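Local atomic coordinates of diaminopropionate ammonia-lyase (PDB entry 4D9M), a protein that catalyses the pyridoxal 5'-phosphate-dependent alpha,beta-elimination of both L- and D-2,3-diaminopropionate to pyruvate and ammonia, working as a homodimer. Residues Y83-L88 / E185-T190; T118-H123 / M166-T171; T223-L228 / K367-L372. All blocks are in the same frame, centred on the assembly; numbering follows the deposited sequence.

Interaction 1: residues Y83-L88 / E185-T190; sequences YAIAQL and EVVQDT
Val187 sets both of its methyl groups against one side of the helix that carries Ile85 and Leu88. The CG1 methylene of Ile85 meets the two valine branches almost evenly, lying 4.0 Å from CG2 and 4.1 Å from CG1 of Val187, and the two side chains cross at about a right angle. A turn further along, Leu88 runs past Val187 in the opposite direction, its CD1 methyl 4.2 Å from CG2 of Val187, while the small Ala84 CB adds a looser contact, 4.3 Å from Val187 CG1. Leu88 CD1 also rests on the aliphatic part of Glu185, 3.8 Å from its CG. That CG is set against the leucine methyl by its position anti to the backbone N (chi1 -152°), and the bend at chi2 (59°) turns the carboxylate, with OE2 of Glu185 4.1 Å from Leu88 CD2. No hydrogen bond links the two segments, so the contact is apolar. Helix 78-92 thereby packs over the edge strand 185-186 of the parallel four-stranded sheet, a helix-on-sheet layer of the smaller alpha/beta unit of a fold-type II (tryptophan synthase beta-like) PLP enzyme. Phe115 of the adjacent strand 114-118 touches Ile85, Leu88, Glu185 and Val187 alike, while Ile198 and Ile202 of helix 197-220 cover Ala84. The backbone of Glu185 and Val187 is held in the sheet by hydrogen bonds to strand 114-118. Beyond Val187 the chain turns toward the bound intermediate: Gln188 NE2 donates to Asp189 OD1 at 3.0 Å, approaching from above the carboxylate plane, and Asp189 OD2 forms a salt bridge with Lys77, the lysine that carries pyridoxal phosphate as an internal aldimine in the resting enzyme.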
loop_
_atom_site.group_PDB
_atom_site.type_symbol
_atom_site.label_atom_id
_atom_site.label_comp_id
_atom_site.label_asym_id
_atom_site.label_seq_id
_atom_site.Cartn_x
_atom_site.Cartn_y
_atom_site.Cartn_z
ATOM N N TYR B 83 9.407 18.986 -25.624
ATOM C CA TYR B 83 8.681 19.798 -26.594
ATOM C C TYR B 83 9.358 21.141 -26.836
ATOM O O TYR B 83 9.459 21.591 -27.981
ATOM C CB TYR B 83 7.245 20.018 -26.127
ATOM C CG TYR B 83 6.349 20.702 -27.135
ATOM C CD1 TYR B 83 6.086 20.118 -28.368
ATOM C CD2 TYR B 83 5.741 21.918 -26.842
ATOM C CE1 TYR B 83 5.252 20.726 -29.289
ATOM C CE2 TYR B 83 4.899 22.535 -27.754
ATOM C CZ TYR B 83 4.657 21.934 -28.977
ATOM O OH TYR B 83 3.827 22.533 -29.899
ATOM N N ALA B 84 9.802 21.778 -25.752
ATOM C CA ALA B 84 10.539 23.029 -25.826
ATOM C C ALA B 84 11.837 22.832 -26.600
ATOM O O ALA B 84 12.159 23.623 -27.482
ATOM C CB ALA B 84 10.826 23.561 -24.433
ATOM N N ILE B 85 12.560 21.764 -26.276
ATOM C CA ILE B 85 13.842 21.459 -26.901
ATOM C C ILE B 85 13.711 21.211 -28.403
ATOM O O ILE B 85 14.530 21.695 -29.190
ATOM C CB ILE B 85 14.560 20.297 -26.172
ATOM C CG1 ILE B 85 15.247 20.839 -24.914
ATOM C CG2 ILE B 85 15.578 19.616 -27.076
ATOM C CD1 ILE B 85 15.520 19.801 -23.855
ATOM N N ALA B 86 12.673 20.481 -28.800
ATOM C CA ALA B 86 12.421 20.236 -30.218
ATOM C C ALA B 86 12.058 21.526 -30.942
ATOM O O ALA B 86 12.454 21.721 -32.085
ATOM C CB ALA B 86 11.330 19.195 -30.400
ATOM N N GLN B 87 11.308 22.400 -30.269
ATOM C CA GLN B 87 10.948 23.707 -30.812
ATOM C C GLN B 87 12.184 24.583 -31.022
ATOM O O GLN B 87 12.293 25.270 -32.039
ATOM C CB GLN B 87 9.949 24.422 -29.898
ATOM C CG GLN B 87 8.522 23.889 -29.943
ATOM C CD GLN B 87 7.671 24.525 -31.031
ATOM O OE1 GLN B 87 8.099 24.674 -32.178
ATOM N NE2 GLN B 87 6.448 24.894 -30.674
ATOM N N LEU B 88 13.109 24.551 -30.060
ATOM C CA LEU B 88 14.367 25.296 -30.161
ATOM C C LEU B 88 15.202 24.837 -31.349
ATOM O O LEU B 88 15.736 25.658 -32.093
ATOM C CB LEU B 88 15.186 25.170 -28.875
ATOM C CG LEU B 88 14.757 26.015 -27.678
ATOM C CD1 LEU B 88 15.371 25.461 -26.403
ATOM C CD2 LEU B 88 15.132 27.477 -27.871
ATOM N N GLU B 185 21.997 26.566 -23.951
ATOM C CA GLU B 185 20.599 26.924 -24.128
ATOM C C GLU B 185 19.834 26.579 -22.858
ATOM O O GLU B 185 19.647 25.406 -22.543
ATOM C CB GLU B 185 20.018 26.174 -25.326
ATOM C CG GLU B 185 18.869 26.891 -26.015
ATOM C CD GLU B 185 19.259 28.260 -26.540
ATOM O OE1 GLU B 185 20.301 28.371 -27.227
ATOM O OE2 GLU B 185 18.516 29.228 -26.262
ATOM N N VAL B 186 19.418 27.605 -22.119
ATOM C CA VAL B 186 18.657 27.420 -20.876
ATOM C C VAL B 186 17.248 26.917 -21.176
ATOM O O VAL B 186 16.522 27.538 -21.944
ATOM C CB VAL B 186 18.576 28.720 -20.046
ATOM C CG1 VAL B 186 17.585 28.579 -18.897
ATOM C CG2 VAL B 186 19.946 29.095 -19.511
ATOM N N VAL B 187 16.884 25.784 -20.575
ATOM C CA VAL B 187 15.555 25.197 -20.736
ATOM C C VAL B 187 14.881 25.055 -19.369
ATOM O O VAL B 187 14.824 23.965 -18.799
ATOM C CB VAL B 187 15.612 23.832 -21.459
ATOM C CG1 VAL B 187 14.210 23.364 -21.828
ATOM C CG2 VAL B 187 16.481 23.920 -22.708
ATOM N N GLN B 188 14.366 26.165 -18.848
ATOM C CA GLN B 188 13.812 26.184 -17.498
ATOM C C GLN B 188 12.285 26.231 -17.487
ATOM O O GLN B 188 11.674 26.988 -18.238
ATOM C CB GLN B 188 14.395 27.353 -16.698
ATOM C CG GLN B 188 14.152 27.266 -15.198
ATOM C CD GLN B 188 14.859 26.092 -14.548
ATOM O OE1 GLN B 188 16.089 25.995 -14.575
ATOM N NE2 GLN B 188 14.083 25.195 -13.949
ATOM N N ASP B 189 11.684 25.424 -16.613
ATOM C CA ASP B 189 10.226 25.341 -16.485
ATOM C C ASP B 189 9.610 26.450 -15.628
ATOM O O ASP B 189 8.534 26.272 -15.041
ATOM C CB ASP B 189 9.805 23.961 -15.961
ATOM C CG ASP B 189 10.435 23.612 -14.617
ATOM O OD1 ASP B 189 11.199 24.428 -14.057
ATOM O OD2 ASP B 189 10.157 22.500 -14.118
ATOM N N THR B 190 10.299 27.583 -15.549
ATOM C CA THR B 190 9.776 28.766 -14.875
ATOM C C THR B 190 10.080 29.992 -15.731
ATOM O O THR B 190 10.939 29.937 -16.618
ATOM C CB THR B 190 10.322 28.913 -13.427
ATOM O OG1 THR B 190 9.452 29.760 -12.664
ATOM C CG2 THR B 190 11.753 29.482 -13.398
#

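Interaction 2: residues T118-H123 / M166-T171; sequences TTDGNH and MNYDDT. With 0JO (2-{[(E)-{3-hydroxy-2-methyl-5-[(phosphonooxy)methyl]pyridin-4-yl}methylidene]amino}prop-2-enoic acid), chain D.
Thr118 places its methyl over one face of the Tyr168 ring, CG2 lying 4.2 Å from the ring centroid and 27° off the normal, a CH-pi contact. The same methyl meets Thr171 CG2 at 3.8 Å, an approach set by its position anti to the backbone N of Thr118. The hydroxyl of Thr118 also lies against Thr171, OG1 3.5 Å from its CG2, and is hydrogen-bonded to Thr175 of the same helix. Asp120 OD1 approaches the same tyrosine obliquely, 3.9 Å from CD2 of Tyr168, the carboxylate and ring planes being 41° apart.

Hydrogen bonds dominate the other side of 118-123, where the aminoacrylate-PLP intermediate is bound. Its carboxylate oxygen OXT accepts from the hydroxyl of Thr119 at 2.6 Å and from the backbone N of Asp120, whereas its other oxygen, O, takes the backbone N of His123 at 2.7 Å. Asn122 ND2 gives an almost straight bond (172°) to the 3-hydroxyl oxygen O3 of the pyridine. Thr119 OG1 also accepts from Gly121 N, an ST turn that shapes this carboxylate-binding loop. Asp120, the probable proton acceptor for L-diaminopropionate, brings OD2 to 3.2 Å from CA of the intermediate. An asparagine here has no carboxylate, and would probably leave CA of an L-substrate without a base to take its proton.

At the start of helix 168-182, Asn167 is the N-cap, its OD1 accepting from Asp170 N. Residues 119-121 link strand 114-118 to helix 122-133; Tyr141 of strand 137-142 touches both Thr118 and Thr171, joining sheet to helix 168-182.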
loop_
_atom_site.group_PDB
_atom_site.type_symbol
_atom_site.label_atom_id
_atom_site.label_comp_id
_atom_site.label_asym_id
_atom_site.label_seq_id
_atom_site.Cartn_x
_atom_site.Cartn_y
_atom_site.Cartn_z
ATOM N N THR B 118 18.073 24.154 -14.054
ATOM C CA THR B 118 17.949 23.725 -12.665
ATOM C C THR B 118 16.686 22.870 -12.524
ATOM O O THR B 118 15.713 23.060 -13.254
ATOM C CB THR B 118 17.889 24.928 -11.704
ATOM O OG1 THR B 118 19.119 25.650 -11.777
ATOM C CG2 THR B 118 17.671 24.482 -10.264
ATOM N N THR B 119 16.728 21.923 -11.588
ATOM C CA THR B 119 15.626 21.016 -11.306
ATOM C C THR B 119 15.796 20.464 -9.903
ATOM O O THR B 119 16.923 20.391 -9.396
ATOM C CB THR B 119 15.610 19.832 -12.300
ATOM O OG1 THR B 119 14.377 19.112 -12.192
ATOM C CG2 THR B 119 16.774 18.869 -12.041
ATOM N N ASP B 120 14.691 20.081 -9.264
ATOM C CA ASP B 120 14.805 19.274 -8.047
ATOM C C ASP B 120 14.469 17.808 -8.306
ATOM O O ASP B 120 14.310 17.016 -7.376
ATOM C CB ASP B 120 14.031 19.865 -6.856
ATOM C CG ASP B 120 12.645 20.325 -7.223
ATOM O OD1 ASP B 120 12.265 21.432 -6.775
ATOM O OD2 ASP B 120 11.941 19.591 -7.953
ATOM N N GLY B 121 14.398 17.442 -9.582
ATOM C CA GLY B 121 14.279 16.042 -9.941
ATOM C C GLY B 121 13.834 15.758 -11.357
ATOM O O GLY B 121 14.625 15.324 -12.199
ATOM N N ASN B 122 12.560 16.002 -11.622
ATOM C CA ASN B 122 11.938 15.481 -12.830
ATOM C C ASN B 122 12.220 16.297 -14.085
ATOM O O ASN B 122 12.501 15.733 -15.149
ATOM C CB ASN B 122 10.438 15.270 -12.599
ATOM C CG ASN B 122 10.161 14.235 -11.523
ATOM O OD1 ASN B 122 10.667 13.113 -11.579
ATOM N ND2 ASN B 122 9.351 14.608 -10.536
ATOM N N HIS B 123 12.169 17.618 -13.963
ATOM C CA HIS B 123 12.401 18.484 -15.116
ATOM C C HIS B 123 13.744 18.245 -15.768
ATOM O O HIS B 123 13.814 18.030 -16.980
ATOM C CB HIS B 123 12.227 19.952 -14.752
ATOM C CG HIS B 123 12.626 20.895 -15.856
ATOM N ND1 HIS B 123 12.128 20.796 -17.104
ATOM C CD2 HIS B 123 13.504 21.971 -15.866
ATOM C CE1 HIS B 123 12.665 21.761 -17.875
ATOM N NE2 HIS B 123 13.509 22.478 -17.116
ATOM N N MET B 166 23.142 25.973 -2.739
ATOM C CA MET B 166 22.117 27.022 -2.723
ATOM C C MET B 166 20.711 26.463 -2.879
ATOM O O MET B 166 20.530 25.287 -3.213
ATOM C CB MET B 166 22.377 28.044 -3.837
ATOM C CG MET B 166 23.758 28.687 -3.806
ATOM S SD MET B 166 24.049 29.826 -5.172
ATOM C CE MET B 166 23.971 28.730 -6.587
ATOM N N ASN B 167 19.720 27.320 -2.633
ATOM C CA ASN B 167 18.321 26.972 -2.853
ATOM C C ASN B 167 17.993 26.921 -4.348
ATOM O O ASN B 167 18.852 27.214 -5.188
ATOM C CB ASN B 167 17.384 27.939 -2.103
ATOM C CG ASN B 167 17.384 29.354 -2.678
ATOM O OD1 ASN B 167 17.985 29.633 -3.721
ATOM N ND2 ASN B 167 16.694 30.259 -1.992
ATOM N N TYR B 168 16.752 26.561 -4.667
ATOM C CA TYR B 168 16.304 26.446 -6.052
ATOM C C TYR B 168 16.538 27.725 -6.864
ATOM O O TYR B 168 17.230 27.684 -7.883
ATOM C CB TYR B 168 14.831 26.027 -6.101
ATOM C CG TYR B 168 14.311 25.723 -7.491
ATOM C CD1 TYR B 168 13.706 26.718 -8.259
ATOM C CD2 TYR B 168 14.417 24.443 -8.034
ATOM C CE1 TYR B 168 13.223 26.449 -9.529
ATOM C CE2 TYR B 168 13.936 24.165 -9.306
ATOM C CZ TYR B 168 13.338 25.171 -10.050
ATOM O OH TYR B 168 12.848 24.910 -11.316
ATOM N N ASP B 169 15.984 28.846 -6.402
ATOM C CA ASP B 169 16.013 30.106 -7.157
ATOM C C ASP B 169 17.420 30.618 -7.459
ATOM O O ASP B 169 17.690 31.080 -8.567
ATOM C CB ASP B 169 15.206 31.198 -6.444
ATOM C CG ASP B 169 13.706 30.933 -6.457
ATOM O OD1 ASP B 169 13.045 31.309 -5.467
ATOM O OD2 ASP B 169 13.185 30.361 -7.441
ATOM N N ASP B 170 18.306 30.539 -6.471
ATOM C CA ASP B 170 19.690 30.966 -6.655
ATOM C C ASP B 170 20.434 30.043 -7.623
ATOM O O ASP B 170 21.253 30.503 -8.421
ATOM C CB ASP B 170 20.415 31.062 -5.306
ATOM C CG ASP B 170 19.876 32.190 -4.423
ATOM O OD1 ASP B 170 19.564 33.278 -4.955
ATOM O OD2 ASP B 170 19.772 31.988 -3.191
ATOM N N THR B 171 20.126 28.748 -7.560
ATOM C CA THR B 171 20.712 27.751 -8.462
ATOM C C THR B 171 20.285 27.999 -9.916
ATOM O O THR B 171 21.088 27.823 -10.845
ATOM C CB THR B 171 20.348 26.317 -8.021
ATOM O OG1 THR B 171 20.718 26.132 -6.649
ATOM C CG2 THR B 171 21.064 25.281 -8.865
HETATM O O 0JO D . 10.926 18.850 -11.866
HETATM C C 0JO D . 11.182 19.876 -11.194
HETATM O OXT 0JO D . 12.335 20.384 -11.164
HETATM C CA 0JO D . 10.092 20.481 -10.422
HETATM C CB 0JO D . 10.176 21.700 -9.895
HETATM N N 0JO D . 8.994 19.726 -10.254
HETATM C C4A 0JO D . 7.796 20.147 -10.254
HETATM C C4 0JO D . 6.680 19.181 -10.064
HETATM C C3 0JO D . 6.929 17.812 -10.076
HETATM O O3 0JO D . 8.193 17.329 -10.251
HETATM C C2 0JO D . 5.870 16.928 -9.901
HETATM C C2A 0JO D . 6.119 15.452 -9.907
HETATM N N1 0JO D . 4.606 17.368 -9.724
HETATM C C6 0JO D . 4.339 18.679 -9.719
HETATM C C5 0JO D . 5.363 19.609 -9.883
HETATM C C5A 0JO D . 4.991 21.069 -9.857
HETATM O OP4 0JO D . 4.935 21.558 -11.187
HETATM P P 0JO D . 5.210 23.113 -11.460
HETATM O OP3 0JO D . 4.224 23.826 -10.575
HETATM O OP1 0JO D . 4.956 23.228 -12.941
HETATM O OP2 0JO D . 6.644 23.332 -11.028
#

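Interaction 3: residues T223-L228 / K367-L372; sequences TPTHVL and KDAVVL
The imidazole of His226 meets the CB methyl of Ala369 obliquely, with ND1 of His226 and that CB 3.8 Å apart. At its edge, in the ring plane, Thr225 OG1 shares a 2.8 Å hydrogen bond with His226 ND1; beyond the two segments the ring stacks on that of His254, and its NE2 bonds to Leu363 O. Thr225 OG1 reaches this place by sitting between its own backbone N and carbonyl carbon (chi1 56°), from where it also accepts from Val370 N at 2.8 Å.

The strands 226-230 and 370-375 run parallel as central neighbours of the larger, mixed sheet. Leu372 N donates to His226 O, and Leu228 N to Leu372 O at 3.1 Å, nearly along the C=O axis. Val370 O takes two donors, Thr225 N in its carbonyl plane on a lone pair and His226 N tilted 33° from that plane. On the face bearing Val227 and Leu372 these two side chains lie side by side, Val227 CG2 4.2 Å from Leu372 CG; on that bearing His226 and Val371, the His226 CB meets Val371 CG1 at 3.8 Å. Leu228 CD1 adds a contact to the same Val371 methyl.

With Val370 N paired to the Thr225 hydroxyl and Val370 O gripped by two amides, the side chain of Thr225 takes the place of a backbone acceptor where the strand pairing starts.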
loop_
_atom_site.group_PDB
_atom_site.type_symbol
_atom_site.label_atom_id
_atom_site.label_comp_id
_atom_site.label_asym_id
_atom_site.label_seq_id
_atom_site.Cartn_x
_atom_site.Cartn_y
_atom_site.Cartn_z
ATOM N N THR B 223 -17.805 13.454 -17.579
ATOM C CA THR B 223 -17.435 14.860 -17.672
ATOM C C THR B 223 -16.955 15.276 -16.282
ATOM O O THR B 223 -17.677 15.106 -15.309
ATOM C CB THR B 223 -18.644 15.735 -18.104
ATOM O OG1 THR B 223 -19.164 15.263 -19.353
ATOM C CG2 THR B 223 -18.255 17.206 -18.253
ATOM N N PRO B 224 -15.722 15.800 -16.175
ATOM C CA PRO B 224 -15.252 16.171 -14.837
ATOM C C PRO B 224 -15.944 17.429 -14.330
ATOM O O PRO B 224 -16.148 18.376 -15.098
ATOM C CB PRO B 224 -13.762 16.441 -15.050
ATOM C CG PRO B 224 -13.661 16.864 -16.481
ATOM C CD PRO B 224 -14.709 16.069 -17.214
ATOM N N THR B 225 -16.307 17.429 -13.053
ATOM C CA THR B 225 -16.827 18.628 -12.404
ATOM C C THR B 225 -15.701 19.334 -11.652
ATOM O O THR B 225 -15.758 20.546 -11.422
ATOM C CB THR B 225 -17.968 18.300 -11.420
ATOM O OG1 THR B 225 -17.512 17.341 -10.463
ATOM C CG2 THR B 225 -19.177 17.735 -12.161
ATOM N N HIS B 226 -14.681 18.558 -11.280
ATOM C CA HIS B 226 -13.556 19.047 -10.495
ATOM C C HIS B 226 -12.229 18.632 -11.069
ATOM O O HIS B 226 -12.104 17.572 -11.688
ATOM C CB HIS B 226 -13.649 18.532 -9.058
ATOM C CG HIS B 226 -14.812 19.087 -8.278
ATOM N ND1 HIS B 226 -16.088 18.742 -8.532
ATOM C CD2 HIS B 226 -14.852 19.974 -7.205
ATOM C CE1 HIS B 226 -16.907 19.384 -7.679
ATOM N NE2 HIS B 226 -16.152 20.142 -6.869
ATOM N N VAL B 227 -11.224 19.476 -10.864
ATOM C CA VAL B 227 -9.839 19.078 -11.042
ATOM C C VAL B 227 -8.980 19.595 -9.891
ATOM O O VAL B 227 -9.101 20.750 -9.478
ATOM C CB VAL B 227 -9.264 19.460 -12.433
ATOM C CG1 VAL B 227 -9.153 20.971 -12.614
ATOM C CG2 VAL B 227 -7.920 18.775 -12.662
ATOM N N LEU B 228 -8.154 18.707 -9.349
ATOM C CA LEU B 228 -7.175 19.069 -8.334
ATOM C C LEU B 228 -5.807 19.130 -9.007
ATOM O O LEU B 228 -5.367 18.154 -9.629
ATOM C CB LEU B 228 -7.168 18.032 -7.216
ATOM C CG LEU B 228 -8.414 17.909 -6.337
ATOM C CD1 LEU B 228 -8.597 16.463 -5.909
ATOM C CD2 LEU B 228 -8.291 18.804 -5.114
ATOM N N LYS B 367 -22.318 13.983 -4.262
ATOM C CA LYS B 367 -22.476 12.649 -4.844
ATOM C C LYS B 367 -22.329 12.623 -6.370
ATOM O O LYS B 367 -22.172 11.556 -6.963
ATOM C CB LYS B 367 -23.823 12.042 -4.428
ATOM N N ASP B 368 -22.372 13.794 -6.997
ATOM C CA ASP B 368 -22.281 13.879 -8.452
ATOM C C ASP B 368 -20.890 14.283 -8.979
ATOM O O ASP B 368 -20.636 14.229 -10.191
ATOM C CB ASP B 368 -23.372 14.811 -8.987
ATOM C CG ASP B 368 -24.768 14.200 -8.863
ATOM O OD1 ASP B 368 -25.024 13.155 -9.509
ATOM O OD2 ASP B 368 -25.605 14.763 -8.122
ATOM N N ALA B 369 -19.998 14.662 -8.064
ATOM C CA ALA B 369 -18.682 15.181 -8.432
ATOM C C ALA B 369 -17.831 14.153 -9.168
ATOM O O ALA B 369 -17.613 13.041 -8.686
ATOM C CB ALA B 369 -17.948 15.709 -7.208
ATOM N N VAL B 370 -17.399 14.521 -10.365
ATOM C CA VAL B 370 -16.474 13.698 -11.120
ATOM C C VAL B 370 -15.121 14.391 -10.986
ATOM O O VAL B 370 -14.893 15.466 -11.558
ATOM C CB VAL B 370 -16.913 13.532 -12.588
ATOM C CG1 VAL B 370 -15.882 12.727 -13.368
ATOM C CG2 VAL B 370 -18.278 12.855 -12.655
ATOM N N VAL B 371 -14.257 13.790 -10.176
ATOM C CA VAL B 371 -13.025 14.444 -9.755
ATOM C C VAL B 371 -11.831 13.889 -10.516
ATOM O O VAL B 371 -11.504 12.700 -10.404
ATOM C CB VAL B 371 -12.797 14.321 -8.230
ATOM C CG1 VAL B 371 -11.849 15.407 -7.747
ATOM C CG2 VAL B 371 -14.116 14.428 -7.477
ATOM N N LEU B 372 -11.217 14.754 -11.320
ATOM C CA LEU B 372 -9.963 14.434 -11.990
ATOM C C LEU B 372 -8.798 14.830 -11.099
ATOM O O LEU B 372 -8.727 15.967 -10.619
ATOM C CB LEU B 372 -9.850 15.143 -13.343
ATOM C CG LEU B 372 -8.569 14.960 -14.176
ATOM C CD1 LEU B 372 -8.221 13.494 -14.422
ATOM C CD2 LEU B 372 -8.680 15.711 -15.495
#

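How the interactions relate
Interactions 1 and 2 adjoin, their centres 16 Å apart, whereas interaction 3 lies more than 30 Å from both by centres, across the middle of the chain. Both of the first two are built around the parallel four-stranded sheet: strand 185-186 lies in it, and 118-123 leaves the end of strand 114-118. Residues 118-123 and 166-171 both fall between the segments of interaction 1. Two probable hydrogen bonds tie them: Val187 O meets His123 NE2 at 2.6 Å and Gln188 OE1 meets Thr118 N at 2.8 Å. Interaction 3 follows later in the sequence and belongs to the larger mixed sheet; its nearest atoms are about 15 Å from interaction 2. The contacts thus sample two sheets, with the bound intermediate held directly at interaction 2.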